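Long-range contacts in putative glutathione-regulated potassium-efflux system protein KefB (Vibrio parahaemolyticus RIMD 2210633, PDB 3C85), which probably works as a potassium-efflux antiporter of the CPA2 family, this chain being its nucleotide-binding TrkA-N domain, which binds AMP: residues H39-I44 with G63-G68; G53-L58 with E82-I87. One frame throughout, in Å; residues are numbered along the deposited sequence.

Interaction 1: H39-I44 with G63-G68; sequences HAQVLI and GKISLG
Leu43 and Leu67 lie side by side and point the same way, CD1 of Leu43 meeting CD2 of Leu67 at 3.9 Å. CB puts both side chains on one face of the sheet, and the shared first torsion, CG anti to the backbone N (chi1 -160° and 175°), aligns their branched ends. On that side the methyl of Ala40 rests on CB of Leu67, at 3.8 Å. The other face carries Val42, Ser66 and Ile44, turned to helix 49-62, where Tyr55 and Leu58 touch them. OG of Ser66 touches two aliphatic groups in directions roughly at right angles, 3.6 Å from CB of Val42 and 3.9 Å from CD1 of Ile44.

These neighbouring parallel strands, 42-45 and 66-70, with helix 49-62 between them in the chain, form the first beta-alpha-beta unit of a Rossmann-type fold. Their pairing follows from the backbone bonds: Leu67 N gives to Val42 O, and Ile44 N to Leu67 O at 2.8 Å and a nearly straight 172°. Just before the strands begin, Ile65 O accepts two donors, Gln41 N (2.8 Å) and Val42 N (3.0 Å), from opposite faces of its carbonyl plane. The side chain of Ile65 meets those of the same two residues at an angle, CD1 reaching CG2 of Val42 and CG2 reaching OE1 of Gln41; Phe179 of the second subunit packs on all three.

Interaction 2: G53-L58 with E82-I87; sequences GAYDEL and EGRNVI
The CA atoms of Tyr55 and Arg84 are 8.3 Å apart, the nearest backbone approach, so side chains must span the gap between the helix and the loop leading into strand 86-88. The contact belongs to the Rossmann-type domain: helix 49-62, which begins within a glycine-rich stretch (Gly46, Gly48, Gly51) resembling the GxGxxG pattern of Rossmann folds, meets the turn after helix 73-81, where Gly83 ends that helix in a Schellman motif.

With CG anti to the backbone N (chi1 -176°), the Tyr55 ring reaches out from the helix to the loop. Arg84 runs obliquely over one face of this ring, its chain extended from CG to NE; CD lies 4.1 Å from the ring centroid and 22° off the normal, a CH-pi contact displaced toward the rim. The guanidinium stands nearly perpendicular to the ring. Beyond the ring, Tyr55 OH accepts the backbone N-H of Asn85 at 3.0 Å, while Arg59 adds a weak bond to the same hydroxyl. Asn85 itself directs OD1 to Lys64 NZ.

Past the tyrosine, Arg84 grips Asp56 side-on with two nitrogens, NE to OD1 (2.9 Å) and NH2 to OD2 (3.0 Å), one bond to each oxygen. Both oxygens are met on their syn sides, and the carboxylate and guanidinium planes are only 25° apart, two bonds that fix the rotation of the guanidinium against the carboxylate. A second acid joins the network from Arg84's own segment: Glu82, whose OE2 also takes a hydrogen bond from Gln78 NE2, presents the anti lone pair of OE1 to Arg84 NH1, at 2.7 Å and near the guanidinium plane.

Overall arrangement
From the N terminus the four segments come as 39-44, 53-58, 63-68 and 82-87, so the two contacts cross. Interaction 1 closes a loop of 18 residues that contains 53-58; interaction 2 closes one of 23 residues that contains 63-68. The first joins two adjacent strands of the parallel sheet, and the second ties the helix connecting them to the approach to the next strand, 86-88, at the sheet's edge within this chain. Direct links bridge the two: Gly68 N lies 2.9 Å from Asn85 O, a probable hydrogen bond, and Leu67 CD1 packs against Asn85 O at 3.6 Å. Each contact also touches the second subunit.

Interaction 1: H39-I44 with G63-G68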
ATOM      1  N   HIS A  39     -14.837 -24.000   2.624  1.00 31.03           N
ATOM      2  CA  HIS A  39     -13.389 -24.281   2.601  1.00 30.16           C
ATOM      3  C   HIS A  39     -12.450 -23.082   2.796  1.00 29.19           C
ATOM      4  O   HIS A  39     -11.206 -23.261   2.753  1.00 28.44           O
ATOM      5  CB  HIS A  39     -12.993 -24.971   1.299  1.00 30.63           C
ATOM      6  CG  HIS A  39     -13.726 -26.249   1.038  1.00 33.47           C
ATOM      7  ND1 HIS A  39     -13.372 -27.438   1.632  1.00 39.09           N
ATOM      8  CD2 HIS A  39     -14.761 -26.531   0.214  1.00 32.95           C
ATOM      9  CE1 HIS A  39     -14.172 -28.396   1.205  1.00 37.76           C
ATOM     10  NE2 HIS A  39     -15.031 -27.869   0.349  1.00 38.63           N
ATOM     11  N   ALA A  40     -13.005 -21.892   3.039  1.00 27.56           N
ATOM     12  CA  ALA A  40     -12.195 -20.657   3.143  1.00 28.13           C
ATOM     13  C   ALA A  40     -11.158 -20.785   4.252  1.00 28.72           C
ATOM     14  O   ALA A  40     -11.478 -21.213   5.364  1.00 29.84           O
ATOM     15  CB  ALA A  40     -13.100 -19.427   3.392  1.00 27.45           C
ATOM     16  N   GLN A  41      -9.913 -20.437   3.934  1.00 28.87           N
ATOM     17  CA  GLN A  41      -8.821 -20.489   4.883  1.00 28.00           C
ATOM     18  C   GLN A  41      -8.459 -19.082   5.359  1.00 27.19           C
ATOM     19  O   GLN A  41      -7.768 -18.925   6.375  1.00 26.90           O
ATOM     20  CB  GLN A  41      -7.623 -21.133   4.232  1.00 28.88           C
ATOM     21  CG  GLN A  41      -7.824 -22.623   3.921  1.00 31.04           C
ATOM     22  CD  GLN A  41      -6.617 -23.235   3.278  1.00 35.13           C
ATOM     23  OE1 GLN A  41      -6.552 -23.408   2.049  1.00 39.28           O
ATOM     24  NE2 GLN A  41      -5.659 -23.589   4.088  1.00 32.36           N
ATOM     25  N   VAL A  42      -8.925 -18.059   4.626  1.00 25.88           N
ATOM     26  CA  VAL A  42      -8.663 -16.645   4.962  1.00 24.57           C
ATOM     27  C   VAL A  42     -10.020 -15.957   5.035  1.00 24.62           C
ATOM     28  O   VAL A  42     -10.829 -16.139   4.143  1.00 24.01           O
ATOM     29  CB  VAL A  42      -7.767 -15.923   3.891  1.00 24.67           C
ATOM     30  CG1 VAL A  42      -7.469 -14.474   4.305  1.00 24.14           C
ATOM     31  CG2 VAL A  42      -6.439 -16.674   3.690  1.00 25.09           C
ATOM     32  N   LEU A  43     -10.277 -15.224   6.115  1.00 22.74           N
ATOM     33  CA  LEU A  43     -11.442 -14.359   6.204  1.00 23.73           C
ATOM     34  C   LEU A  43     -10.924 -12.936   6.026  1.00 22.55           C
ATOM     35  O   LEU A  43     -10.000 -12.529   6.744  1.00 23.80           O
ATOM     36  CB  LEU A  43     -12.068 -14.500   7.572  1.00 24.31           C
ATOM     37  CG  LEU A  43     -13.482 -14.115   7.894  1.00 29.65           C
ATOM     38  CD1 LEU A  43     -14.521 -14.675   6.895  1.00 33.42           C
ATOM     39  CD2 LEU A  43     -13.732 -14.735   9.280  1.00 32.65           C
ATOM     40  N   ILE A  44     -11.461 -12.192   5.060  1.00 21.88           N
ATOM     41  CA  ILE A  44     -11.002 -10.793   4.855  1.00 21.12           C
ATOM     42  C   ILE A  44     -12.131  -9.861   5.286  1.00 21.53           C
ATOM     43  O   ILE A  44     -13.171  -9.814   4.687  1.00 21.83           O
ATOM     44  CB  ILE A  44     -10.578 -10.517   3.406  1.00 21.45           C
ATOM     45  CG1 ILE A  44      -9.477 -11.536   3.007  1.00 19.27           C
ATOM     46  CG2 ILE A  44     -10.102  -9.047   3.241  1.00 21.07           C
ATOM     47  CD1 ILE A  44      -9.037 -11.391   1.574  1.00 20.07           C
ATOM     48  N   GLY A  63      -4.842 -19.381  -5.063  1.00 40.71           N
ATOM     49  CA  GLY A  63      -6.144 -19.788  -5.587  1.00 38.97           C
ATOM     50  C   GLY A  63      -7.273 -19.319  -4.683  1.00 38.66           C
ATOM     51  O   GLY A  63      -7.096 -18.409  -3.877  1.00 38.80           O
ATOM     52  N   LYS A  64      -8.419 -19.961  -4.781  1.00 37.03           N
ATOM     53  CA  LYS A  64      -9.652 -19.462  -4.181  1.00 36.84           C
ATOM     54  C   LYS A  64      -9.785 -19.830  -2.671  1.00 35.10           C
ATOM     55  O   LYS A  64     -10.603 -20.674  -2.280  1.00 35.40           O
ATOM     56  CB  LYS A  64     -10.815 -20.029  -5.006  1.00 38.18           C
ATOM     57  CG  LYS A  64     -12.238 -19.694  -4.572  1.00 40.29           C
ATOM     58  CD  LYS A  64     -12.754 -18.447  -5.286  1.00 43.18           C
ATOM     59  CE  LYS A  64     -14.185 -18.651  -5.699  1.00 43.44           C
ATOM     60  NZ  LYS A  64     -14.817 -17.482  -6.335  1.00 43.32           N
ATOM     61  N   ILE A  65      -9.010 -19.158  -1.832  1.00 32.36           N
ATOM     62  CA  ILE A  65      -8.870 -19.541  -0.424  1.00 30.52           C
ATOM     63  C   ILE A  65      -9.508 -18.555   0.536  1.00 29.68           C
ATOM     64  O   ILE A  65      -9.474 -18.776   1.777  1.00 28.73           O
ATOM     65  CB  ILE A  65      -7.394 -19.689  -0.041  1.00 30.10           C
ATOM     66  CG1 ILE A  65      -6.611 -18.393  -0.301  1.00 29.35           C
ATOM     67  CG2 ILE A  65      -6.782 -20.839  -0.812  1.00 31.85           C
ATOM     68  CD1 ILE A  65      -5.272 -18.310   0.506  1.00 30.05           C
ATOM     69  N   SER A  66     -10.067 -17.474  -0.023  1.00 27.42           N
ATOM     70  CA  SER A  66     -10.563 -16.382   0.823  1.00 25.87           C
ATOM     71  C   SER A  66     -12.069 -16.192   0.784  1.00 25.73           C
ATOM     72  O   SER A  66     -12.700 -16.478  -0.230  1.00 25.45           O
ATOM     73  CB  SER A  66      -9.915 -15.041   0.431  1.00 26.16           C
ATOM     74  OG  SER A  66      -8.495 -15.066   0.493  1.00 25.13           O
ATOM     75  N   LEU A  67     -12.608 -15.660   1.888  1.00 24.45           N
ATOM     76  CA  LEU A  67     -13.996 -15.204   1.992  1.00 23.22           C
ATOM     77  C   LEU A  67     -13.971 -13.750   2.493  1.00 23.44           C
ATOM     78  O   LEU A  67     -13.453 -13.471   3.564  1.00 22.21           O
ATOM     79  CB  LEU A  67     -14.777 -16.080   2.979  1.00 24.00           C
ATOM     80  CG  LEU A  67     -16.212 -15.607   3.247  1.00 22.57           C
ATOM     81  CD1 LEU A  67     -17.084 -15.651   1.952  1.00 22.43           C
ATOM     82  CD2 LEU A  67     -16.869 -16.468   4.380  1.00 22.91           C
ATOM     83  N   GLY A  68     -14.535 -12.834   1.704  1.00 23.06           N
ATOM     84  CA  GLY A  68     -14.582 -11.420   2.062  1.00 22.59           C
ATOM     85  C   GLY A  68     -15.902 -11.147   2.744  1.00 23.02           C
ATOM     86  O   GLY A  68     -16.910 -11.738   2.385  1.00 24.17           O
TER

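Interaction 2: G53-L58 with E82-I87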
ATOM      1  N   GLY A  53      -7.418  -5.666  -2.860  1.00 21.82           N
ATOM      2  CA  GLY A  53      -6.064  -5.959  -3.285  1.00 22.43           C
ATOM      3  C   GLY A  53      -5.467  -7.161  -2.597  1.00 22.28           C
ATOM      4  O   GLY A  53      -4.737  -7.943  -3.210  1.00 23.37           O
ATOM      5  N   ALA A  54      -5.751  -7.306  -1.310  1.00 20.73           N
ATOM      6  CA  ALA A  54      -5.296  -8.490  -0.586  1.00 21.32           C
ATOM      7  C   ALA A  54      -5.942  -9.781  -1.129  1.00 22.43           C
ATOM      8  O   ALA A  54      -5.252 -10.811  -1.403  1.00 22.39           O
ATOM      9  CB  ALA A  54      -5.583  -8.308   0.944  1.00 20.64           C
ATOM     10  N   TYR A  55      -7.256  -9.734  -1.296  1.00 21.63           N
ATOM     11  CA  TYR A  55      -8.018 -10.887  -1.848  1.00 23.32           C
ATOM     12  C   TYR A  55      -7.394 -11.328  -3.175  1.00 24.30           C
ATOM     13  O   TYR A  55      -7.106 -12.509  -3.394  1.00 24.92           O
ATOM     14  CB  TYR A  55      -9.479 -10.464  -2.104  1.00 22.29           C
ATOM     15  CG  TYR A  55     -10.379 -11.595  -2.573  1.00 24.14           C
ATOM     16  CD1 TYR A  55     -11.303 -12.187  -1.713  1.00 22.01           C
ATOM     17  CD2 TYR A  55     -10.265 -12.103  -3.892  1.00 23.08           C
ATOM     18  CE1 TYR A  55     -12.122 -13.247  -2.180  1.00 23.70           C
ATOM     19  CE2 TYR A  55     -11.033 -13.129  -4.335  1.00 22.04           C
ATOM     20  CZ  TYR A  55     -11.945 -13.721  -3.490  1.00 22.95           C
ATOM     21  OH  TYR A  55     -12.698 -14.757  -4.009  1.00 23.35           O
ATOM     22  N   ASP A  56      -7.173 -10.357  -4.061  1.00 25.29           N
ATOM     23  CA  ASP A  56      -6.669 -10.649  -5.401  1.00 25.70           C
ATOM     24  C   ASP A  56      -5.216 -11.139  -5.398  1.00 26.86           C
ATOM     25  O   ASP A  56      -4.842 -12.048  -6.164  1.00 27.40           O
ATOM     26  CB  ASP A  56      -6.823  -9.411  -6.249  1.00 26.38           C
ATOM     27  CG  ASP A  56      -8.235  -9.221  -6.728  1.00 27.75           C
ATOM     28  OD1 ASP A  56      -9.134 -10.030  -6.370  1.00 27.56           O
ATOM     29  OD2 ASP A  56      -8.452  -8.233  -7.448  1.00 30.56           O
ATOM     30  N   GLU A  57      -4.396 -10.535  -4.544  1.00 26.37           N
ATOM     31  CA  GLU A  57      -3.011 -10.980  -4.356  1.00 27.88           C
ATOM     32  C   GLU A  57      -2.906 -12.427  -3.799  1.00 28.38           C
ATOM     33  O   GLU A  57      -2.124 -13.243  -4.293  1.00 28.64           O
ATOM     34  CB  GLU A  57      -2.278  -9.974  -3.471  1.00 27.87           C
ATOM     35  CG  GLU A  57      -0.846 -10.348  -3.126  1.00 32.97           C
ATOM     36  CD  GLU A  57       0.080 -10.229  -4.316  1.00 39.40           C
ATOM     37  OE1 GLU A  57      -0.242  -9.490  -5.282  1.00 44.48           O
ATOM     38  OE2 GLU A  57       1.137 -10.874  -4.287  1.00 43.90           O
ATOM     39  N   LEU A  58      -3.703 -12.746  -2.794  1.00 28.67           N
ATOM     40  CA  LEU A  58      -3.822 -14.140  -2.330  1.00 30.65           C
ATOM     41  C   LEU A  58      -4.372 -15.076  -3.409  1.00 31.94           C
ATOM     42  O   LEU A  58      -3.886 -16.209  -3.543  1.00 32.55           O
ATOM     43  CB  LEU A  58      -4.719 -14.231  -1.077  1.00 29.45           C
ATOM     44  CG  LEU A  58      -4.218 -13.508   0.181  1.00 30.35           C
ATOM     45  CD1 LEU A  58      -5.310 -13.353   1.243  1.00 27.91           C
ATOM     46  CD2 LEU A  58      -2.975 -14.225   0.741  1.00 29.85           C
ATOM     47  N   GLU A  82     -18.103 -10.114 -10.115  1.00 35.12           N
ATOM     48  CA  GLU A  82     -16.714 -10.197 -10.559  1.00 36.11           C
ATOM     49  C   GLU A  82     -16.034 -11.544 -10.186  1.00 35.22           C
ATOM     50  O   GLU A  82     -14.856 -11.726 -10.446  1.00 36.00           O
ATOM     51  CB  GLU A  82     -15.896  -8.982 -10.060  1.00 35.77           C
ATOM     52  CG  GLU A  82     -16.292  -7.652 -10.721  1.00 37.91           C
ATOM     53  CD  GLU A  82     -15.751  -6.376 -10.022  1.00 38.71           C
ATOM     54  OE1 GLU A  82     -14.836  -6.421  -9.173  1.00 43.67           O
ATOM     55  OE2 GLU A  82     -16.258  -5.296 -10.329  1.00 41.49           O
ATOM     56  N   GLY A  83     -16.771 -12.480  -9.601  1.00 34.15           N
ATOM     57  CA  GLY A  83     -16.231 -13.817  -9.316  1.00 33.45           C
ATOM     58  C   GLY A  83     -15.635 -13.995  -7.921  1.00 32.15           C
ATOM     59  O   GLY A  83     -15.171 -15.094  -7.577  1.00 33.60           O
ATOM     60  N   ARG A  84     -15.657 -12.937  -7.102  1.00 29.85           N
ATOM     61  CA  ARG A  84     -15.084 -12.997  -5.752  1.00 28.63           C
ATOM     62  C   ARG A  84     -16.097 -13.563  -4.723  1.00 28.74           C
ATOM     63  O   ARG A  84     -17.293 -13.307  -4.832  1.00 27.59           O
ATOM     64  CB  ARG A  84     -14.615 -11.617  -5.311  1.00 28.41           C
ATOM     65  CG  ARG A  84     -13.470 -11.032  -6.126  1.00 28.03           C
ATOM     66  CD  ARG A  84     -12.886  -9.809  -5.404  1.00 27.35           C
ATOM     67  NE  ARG A  84     -11.933  -9.150  -6.281  1.00 28.26           N
ATOM     68  CZ  ARG A  84     -12.256  -8.199  -7.149  1.00 29.63           C
ATOM     69  NH1 ARG A  84     -13.503  -7.764  -7.231  1.00 29.60           N
ATOM     70  NH2 ARG A  84     -11.324  -7.681  -7.941  1.00 30.66           N
ATOM     71  N   ASN A  85     -15.621 -14.371  -3.768  1.00 27.60           N
ATOM     72  CA  ASN A  85     -16.510 -14.880  -2.704  1.00 27.47           C
ATOM     73  C   ASN A  85     -16.608 -13.825  -1.636  1.00 27.06           C
ATOM     74  O   ASN A  85     -15.726 -13.717  -0.771  1.00 26.17           O
ATOM     75  CB  ASN A  85     -16.046 -16.213  -2.101  1.00 28.34           C
ATOM     76  CG  ASN A  85     -16.217 -17.387  -3.057  1.00 30.03           C
ATOM     77  OD1 ASN A  85     -16.693 -17.227  -4.181  1.00 32.03           O
ATOM     78  ND2 ASN A  85     -15.806 -18.568  -2.618  1.00 31.49           N
ATOM     79  N   VAL A  86     -17.667 -13.029  -1.715  1.00 25.94           N
ATOM     80  CA  VAL A  86     -17.871 -11.944  -0.770  1.00 25.92           C
ATOM     81  C   VAL A  86     -19.324 -11.975  -0.299  1.00 26.79           C
ATOM     82  O   VAL A  86     -20.239 -12.099  -1.107  1.00 27.16           O
ATOM     83  CB  VAL A  86     -17.518 -10.553  -1.387  1.00 25.75           C
ATOM     84  CG1 VAL A  86     -17.838  -9.414  -0.385  1.00 23.90           C
ATOM     85  CG2 VAL A  86     -16.037 -10.518  -1.731  1.00 24.08           C
ATOM     86  N   ILE A  87     -19.523 -11.929   1.003  1.00 26.53           N
ATOM     87  CA  ILE A  87     -20.866 -11.911   1.542  1.00 28.05           C
ATOM     88  C   ILE A  87     -21.067 -10.618   2.309  1.00 28.63           C
ATOM     89  O   ILE A  87     -20.091 -10.005   2.785  1.00 28.99           O
ATOM     90  CB  ILE A  87     -21.161 -13.177   2.406  1.00 28.80           C
ATOM     91  CG1 ILE A  87     -20.204 -13.280   3.598  1.00 27.85           C
ATOM     92  CG2 ILE A  87     -21.067 -14.463   1.533  1.00 28.08           C
ATOM     93  CD1 ILE A  87     -20.641 -14.351   4.605  1.00 29.59           C
TER